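Local atomic coordinates of uncharacterized LolA superfamily protein NE2245 (Nitrosomonas europaea ATCC 19718, PDB entry 3BUU), a protein that is of unknown function but belongs to the LolA superfamily, whose namesake LolA carries lipoproteins across the periplasm, so it may bind a lipid or lipoprotein. Residues Glu18-Gln23 and Met186-Ile191; Pro117-Asn122 and Tyr131-Thr136. All blocks are in the same frame, centred on the assembly; numbering follows the deposited sequence. Where two conformers were deposited one is given.

Contact 1: residues Glu18-Gln23 and Met186-Ile191; sequences EIRFPQ and MRPTRI
Arg187 reaches from strand 185-195 to the C-terminal end of helix 9-20 and binds carbonyls there through NH1, on the LolA-like fold of curved antiparallel strands. Arg187 NH1 donates to Glu18 O at 2.8 Å, with the donor 36° above that carbonyl's plane. A weak bond runs from Arg187 NH1 to Ile19 O at 2.9 Å, where the angle at the hydrogen is poor. The chain is extended from CG to NE, and this carries the guanidinium across Ile19 O to the helix end. Pro22 lies over one face of the Arg187 guanidinium, its N 3.3 Å above the plane and offset toward the rim. The group is held further by Leu183 O, which accepts from NH2, so its rotation is largely fixed. With an alanine in its place, Glu18 O and Ile19 O would probably lose their NH1 donor and a gap would open beside Pro22.

This buried part is the tight one. Ile19 CG2 packs near Met186 O, and the ring of Pro188 meets the helix end, CD 3.8 Å from Ile19 O. Met186, a selenomethionine, forms the loose side: its selenium-bearing end turns off from the helix into the exposed side.

Between Arg20 and Pro188 a water bridges the two segments. It accepts from Arg20 NH1 and donates to both Arg20 O and Pro188 O. Arg20 crosses Pro188 at about a right angle, Arg20 CD to Pro188 CG 3.9 Å. Its guanidinium has Phe21 CZ over one face, and its NH2 bonds Tyr207 OH. A second water donates to Glu18 O at 2.7 Å and accepts from Arg187 NH2.

Contact 2: residues Pro117-Asn122 and Tyr131-Thr136; sequences PQLLRN and YVLELT
The guanidinium of Arg121 has Val132 CG1 over one face. Its NE forms a salt bridge with Glu123, so the charged end is tied to its own strand. The chain is extended from CG to NE, and its base packs on the valine, with Arg121 CG 3.9 Å from Val132 CB. The amide of Asn122 and the ring of Tyr131 run alongside each other in the same direction, their planes 56° apart. Asn122 OD1 comes to 3.2 Å from Tyr131 CD1. Leu119 CD1 also meets this tyrosine, 3.9 Å from Tyr131 CB. Both approach the ring obliquely.

The backbones form an antiparallel beta hairpin with a classic beta bulge. Gln118 and Glu134 are a hydrogen-bonded pair, with Glu134 N to Gln118 O at 2.8 Å. At the bulge Leu120 and Arg121 both face Val132. Val132 O takes a bond from Leu120 N at 2.8 Å and a weak one from Arg121 N at 3.4 Å. Val132 N returns a bond to Arg121 O. The extra residue shifts the register by one. It turns Leu120 toward the other strand, where Leu120 CD1 lies 3.6 Å from Glu134 OE1. The glutamate reaches this leucine because CG is anti to its backbone N (chi1 179°) and the chain stays extended beyond.

Pro117 packs on Leu135, Pro117 CB to Leu135 CD2 3.7 Å. The hairpin ends the order of strands on this side, with 128-137 lying between 115-125 and 146-152. Leu120 and Glu134 rest on Leu148 of strand 146-152, and Arg121 and Val132 on Trp150. Helix 9-20 touches the other face: Leu13 meets Pro117, and Ile12 meets both Tyr131 and Leu133.

Contacts 1 and 2 do not touch. Their centres lie 20 Å apart and their nearest atoms about 10 Å. Helix 9-20 joins them: its last turn is held on strand 185-195 in contact 1, while Ile12 and Leu13, further back, pack against the hairpin of contact 2. The strands also connect them, since 146-152, 158-164 and 170-182 stand in order between 128-137 and 185-195. Contact 1 is buried and closes a long stretch of chain, with 162 residues between its segments. Contact 2 is partly buried and closes a hairpin with eight residues between its segments. No ligand marks a binding site here. Both contacts are best read as packing of the helix and strands in a LolA-like fold.

Contact 1: residues Glu18-Gln23 and Met186-Ile191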
loop_
_atom_site.group_PDB
_atom_site.type_symbol
_atom_site.label_atom_id
_atom_site.label_comp_id
_atom_site.label_asym_id
_atom_site.label_seq_id
_atom_site.Cartn_x
_atom_site.Cartn_y
_atom_site.Cartn_z
ATOM N N GLU A 18 9.939 5.795 -5.854
ATOM C CA GLU A 18 9.664 7.085 -6.463
ATOM C C GLU A 18 8.858 6.980 -7.757
ATOM O O GLU A 18 8.220 7.953 -8.137
ATOM C CB GLU A 18 10.934 7.879 -6.625
ATOM C CG GLU A 18 11.734 7.522 -7.763
ATOM C CD GLU A 18 13.055 8.292 -7.805
ATOM O OE1 GLU A 18 13.334 9.086 -6.879
ATOM O OE2 GLU A 18 13.811 8.107 -8.758
ATOM N N ILE A 19 8.854 5.806 -8.391
ATOM C CA ILE A 19 7.957 5.551 -9.499
ATOM C C ILE A 19 6.529 5.302 -8.996
ATOM O O ILE A 19 5.574 5.787 -9.601
ATOM C CB ILE A 19 8.511 4.434 -10.369
ATOM C CG1 ILE A 19 9.706 4.978 -11.151
ATOM C CG2 ILE A 19 7.428 3.827 -11.253
ATOM C CD1 ILE A 19 10.561 3.888 -11.758
ATOM N N ARG A 20 6.394 4.521 -7.937
ATOM C CA ARG A 20 5.080 4.232 -7.413
ATOM C C ARG A 20 4.367 5.519 -6.979
ATOM O O ARG A 20 3.204 5.732 -7.354
ATOM C CB ARG A 20 5.244 3.272 -6.254
ATOM C CG ARG A 20 3.970 2.959 -5.424
ATOM C CD ARG A 20 2.969 2.031 -6.098
ATOM N NE ARG A 20 2.047 1.580 -5.042
ATOM C CZ ARG A 20 0.725 1.823 -4.941
ATOM N NH1 ARG A 20 0.054 2.566 -5.865
ATOM N NH2 ARG A 20 0.088 1.330 -3.875
ATOM N N PHE A 21 5.031 6.333 -6.171
ATOM C CA PHE A 21 4.368 7.534 -5.629
ATOM C C PHE A 21 5.340 8.693 -5.569
ATOM O O PHE A 21 6.534 8.523 -5.381
ATOM C CB PHE A 21 3.886 7.334 -4.184
ATOM C CG PHE A 21 2.675 6.479 -4.007
ATOM C CD1 PHE A 21 1.527 6.674 -4.765
ATOM C CD2 PHE A 21 2.633 5.538 -2.998
ATOM C CE1 PHE A 21 0.356 5.932 -4.515
ATOM C CE2 PHE A 21 1.464 4.804 -2.762
ATOM C CZ PHE A 21 0.339 5.011 -3.525
ATOM N N PRO A 22 4.798 9.925 -5.675
ATOM C CA PRO A 22 5.610 11.079 -5.396
ATOM C C PRO A 22 6.225 10.982 -4.016
ATOM O O PRO A 22 5.565 10.497 -3.075
ATOM C CB PRO A 22 4.619 12.217 -5.425
ATOM C CG PRO A 22 3.449 11.738 -6.098
ATOM C CD PRO A 22 3.393 10.273 -5.966
ATOM N N GLN A 23 7.470 11.441 -3.880
ATOM C CA GLN A 23 8.141 11.480 -2.580
ATOM C C GLN A 23 7.848 12.839 -1.973
ATOM O O GLN A 23 8.720 13.707 -1.854
ATOM C CB GLN A 23 9.642 11.192 -2.727
ATOM C CG GLN A 23 9.857 9.807 -3.394
ATOM C CD GLN A 23 9.318 8.670 -2.558
ATOM O OE1 GLN A 23 9.824 8.446 -1.453
ATOM N NE2 GLN A 23 8.248 8.016 -3.013
HETATM N N MSE A 186 6.060 7.716 -14.994
HETATM C CA MSE A 186 5.059 6.719 -15.382
HETATM C C MSE A 186 4.768 5.886 -14.136
HETATM O O MSE A 186 5.614 5.120 -13.694
HETATM C CB MSE A 186 5.623 5.837 -16.482
HETATM C CG MSE A 186 5.784 6.582 -17.808
HETATM SE SE MSE A 186 4.157 7.158 -18.595
HETATM C CE MSE A 186 3.391 5.443 -18.958
ATOM N N ARG A 187 3.576 6.070 -13.576
ATOM C CA ARG A 187 3.223 5.467 -12.309
ATOM C C ARG A 187 2.161 4.392 -12.533
ATOM O O ARG A 187 1.243 4.556 -13.341
ATOM C CB ARG A 187 2.620 6.489 -11.361
ATOM C CG ARG A 187 3.544 7.706 -11.172
ATOM C CD ARG A 187 3.081 8.539 -10.008
ATOM N NE ARG A 187 3.917 9.733 -9.835
ATOM C CZ ARG A 187 5.116 9.720 -9.250
ATOM N NH1 ARG A 187 5.530 8.581 -8.668
ATOM N NH2 ARG A 187 5.841 10.831 -9.188
ATOM N N PRO A 188 2.227 3.290 -11.765
ATOM C CA PRO A 188 1.174 2.279 -11.879
ATOM C C PRO A 188 -0.123 2.817 -11.276
ATOM O O PRO A 188 -0.096 3.400 -10.211
ATOM C CB PRO A 188 1.726 1.127 -11.053
ATOM C CG PRO A 188 2.628 1.779 -10.007
ATOM C CD PRO A 188 3.254 2.970 -10.745
ATOM N N THR A 189 -1.220 2.652 -11.979
ATOM C CA THR A 189 -2.487 3.075 -11.444
ATOM C C THR A 189 -3.391 1.923 -11.060
ATOM O O THR A 189 -4.472 2.147 -10.518
ATOM C CB THR A 189 -3.233 4.012 -12.393
ATOM O OG1 THR A 189 -3.655 3.289 -13.546
ATOM C CG2 THR A 189 -2.362 5.194 -12.802
ATOM N N ARG A 190 -2.933 0.686 -11.287
ATOM C CA ARG A 190 -3.637 -0.483 -10.843
ATOM C C ARG A 190 -2.677 -1.408 -10.127
ATOM O O ARG A 190 -1.557 -1.660 -10.609
ATOM C CB ARG A 190 -4.265 -1.189 -12.033
ATOM C CG ARG A 190 -4.911 -2.505 -11.642
ATOM C CD ARG A 190 -5.706 -3.063 -12.796
ATOM N NE ARG A 190 -6.982 -2.373 -12.844
ATOM C CZ ARG A 190 -8.069 -2.847 -13.435
ATOM N NH1 ARG A 190 -8.013 -3.972 -14.143
ATOM N NH2 ARG A 190 -9.204 -2.181 -13.327
ATOM N N ILE A 191 -3.102 -1.922 -8.984
ATOM C CA ILE A 191 -2.368 -3.017 -8.383
ATOM C C ILE A 191 -3.354 -4.133 -8.167
ATOM O O ILE A 191 -4.478 -3.916 -7.736
ATOM C CB ILE A 191 -1.679 -2.642 -7.046
ATOM C CG1 ILE A 191 -0.594 -1.580 -7.225
ATOM C CG2 ILE A 191 -1.058 -3.896 -6.414
ATOM C CD1 ILE A 191 -0.125 -0.959 -5.901
HETATM O O HOH W 1 8.425 10.694 -8.097
HETATM O O HOH W 2 0.837 4.429 -7.838
#

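Contact 2: residues Pro117-Asn122 and Tyr131-Thr136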
loop_
_atom_site.group_PDB
_atom_site.type_symbol
_atom_site.label_atom_id
_atom_site.label_comp_id
_atom_site.label_asym_id
_atom_site.label_seq_id
_atom_site.Cartn_x
_atom_site.Cartn_y
_atom_site.Cartn_z
ATOM N N PRO A 117 16.645 -3.690 2.268
ATOM C CA PRO A 117 16.711 -4.385 0.990
ATOM C C PRO A 117 18.054 -5.062 0.715
ATOM O O PRO A 117 19.096 -4.526 1.054
ATOM C CB PRO A 117 16.515 -3.235 -0.001
ATOM C CG PRO A 117 17.190 -2.081 0.647
ATOM C CD PRO A 117 17.034 -2.283 2.140
ATOM N N GLN A 118 17.995 -6.213 0.070
ATOM C CA GLN A 118 19.180 -6.889 -0.400
ATOM C C GLN A 118 18.787 -7.568 -1.686
ATOM O O GLN A 118 17.697 -8.126 -1.808
ATOM C CB GLN A 118 19.625 -7.909 0.650
ATOM C CG GLN A 118 20.886 -8.703 0.302
ATOM C CD GLN A 118 21.410 -9.505 1.510
ATOM O OE1 GLN A 118 21.453 -9.020 2.641
ATOM N NE2 GLN A 118 21.847 -10.717 1.250
ATOM N N LEU A 119 19.698 -7.570 -2.654
ATOM C CA LEU A 119 19.427 -8.329 -3.865
ATOM C C LEU A 119 19.421 -9.814 -3.565
ATOM O O LEU A 119 20.424 -10.354 -3.080
ATOM C CB LEU A 119 20.480 -8.011 -4.924
ATOM C CG LEU A 119 20.304 -8.663 -6.296
ATOM C CD1 LEU A 119 19.152 -8.092 -7.091
ATOM C CD2 LEU A 119 21.604 -8.597 -7.065
ATOM N N LEU A 120 18.329 -10.492 -3.855
ATOM C CA LEU A 120 18.224 -11.942 -3.681
ATOM C C LEU A 120 18.778 -12.605 -4.926
ATOM O O LEU A 120 19.619 -13.507 -4.843
ATOM C CB LEU A 120 16.762 -12.332 -3.399
ATOM C CG LEU A 120 16.579 -13.848 -3.263
ATOM C CD1 LEU A 120 17.409 -14.401 -2.085
ATOM C CD2 LEU A 120 15.108 -14.086 -3.068
ATOM N N ARG A 121 18.300 -12.199 -6.093
ATOM C CA ARG A 121 18.712 -12.765 -7.357
ATOM C C ARG A 121 18.264 -11.828 -8.456
ATOM O O ARG A 121 17.429 -10.962 -8.221
ATOM C CB ARG A 121 18.109 -14.177 -7.573
ATOM C CG ARG A 121 16.595 -14.190 -7.627
ATOM C CD ARG A 121 16.024 -15.601 -7.832
ATOM N NE ARG A 121 14.531 -15.605 -7.783
ATOM C CZ ARG A 121 13.765 -15.842 -6.716
ATOM N NH1 ARG A 121 14.291 -16.155 -5.542
ATOM N NH2 ARG A 121 12.437 -15.749 -6.834
ATOM N N ASN A 122 18.802 -12.027 -9.645
ATOM C CA ASN A 122 18.220 -11.482 -10.861
ATOM C C ASN A 122 17.392 -12.530 -11.558
ATOM O O ASN A 122 17.734 -13.702 -11.480
ATOM C CB ASN A 122 19.370 -10.927 -11.726
ATOM C CG ASN A 122 20.031 -9.689 -11.072
ATOM O OD1 ASN A 122 19.357 -8.792 -10.628
ATOM N ND2 ASN A 122 21.341 -9.703 -10.943
ATOM N N TYR A 131 15.623 -7.136 -11.151
ATOM C CA TYR A 131 16.210 -7.321 -9.841
ATOM C C TYR A 131 15.140 -7.918 -8.941
ATOM O O TYR A 131 14.045 -7.369 -8.870
ATOM C CB TYR A 131 16.639 -5.981 -9.242
ATOM C CG TYR A 131 17.607 -5.181 -10.049
ATOM C CD1 TYR A 131 18.884 -5.629 -10.296
ATOM C CD2 TYR A 131 17.265 -3.915 -10.516
ATOM C CE1 TYR A 131 19.819 -4.817 -10.990
ATOM C CE2 TYR A 131 18.166 -3.117 -11.207
ATOM C CZ TYR A 131 19.448 -3.567 -11.458
ATOM O OH TYR A 131 20.356 -2.771 -12.122
ATOM N N VAL A 132 15.464 -8.958 -8.173
ATOM C CA VAL A 132 14.554 -9.479 -7.145
ATOM C C VAL A 132 15.125 -9.079 -5.810
ATOM O O VAL A 132 16.177 -9.623 -5.401
ATOM C CB VAL A 132 14.308 -11.009 -7.247
ATOM C CG1 VAL A 132 13.240 -11.417 -6.228
ATOM C CG2 VAL A 132 13.880 -11.382 -8.646
ATOM N N LEU A 133 14.496 -8.102 -5.168
ATOM C CA LEU A 133 14.965 -7.645 -3.881
ATOM C C LEU A 133 14.260 -8.393 -2.769
ATOM O O LEU A 133 13.042 -8.536 -2.794
ATOM C CB LEU A 133 14.669 -6.147 -3.670
ATOM C CG LEU A 133 15.320 -5.201 -4.689
ATOM C CD1 LEU A 133 14.975 -3.720 -4.353
ATOM C CD2 LEU A 133 16.815 -5.374 -4.731
ATOM N N GLU A 134 15.012 -8.825 -1.773
ATOM C CA GLU A 134 14.439 -9.336 -0.542
ATOM C C GLU A 134 14.368 -8.169 0.446
ATOM O O GLU A 134 15.409 -7.573 0.784
ATOM C CB GLU A 134 15.305 -10.463 0.018
ATOM C CG GLU A 134 14.713 -10.977 1.315
ATOM C CD GLU A 134 15.133 -12.380 1.667
ATOM O OE1 GLU A 134 15.826 -13.033 0.871
ATOM O OE2 GLU A 134 14.743 -12.852 2.752
ATOM N N LEU A 135 13.148 -7.855 0.882
ATOM C CA LEU A 135 12.892 -6.748 1.807
ATOM C C LEU A 135 12.566 -7.361 3.138
ATOM O O LEU A 135 11.540 -8.035 3.305
ATOM C CB LEU A 135 11.694 -5.951 1.295
ATOM C CG LEU A 135 11.817 -5.368 -0.101
ATOM C CD1 LEU A 135 10.652 -4.445 -0.411
ATOM C CD2 LEU A 135 13.102 -4.696 -0.390
ATOM N N THR A 136 13.436 -7.126 4.131
ATOM C CA THR A 136 13.241 -7.667 5.452
ATOM C C THR A 136 12.676 -6.579 6.340
ATOM O O THR A 136 13.272 -5.520 6.487
ATOM C CB THR A 136 14.605 -8.170 6.011
ATOM O OG1 THR A 136 15.142 -9.181 5.170
ATOM C CG2 THR A 136 14.399 -8.727 7.416
#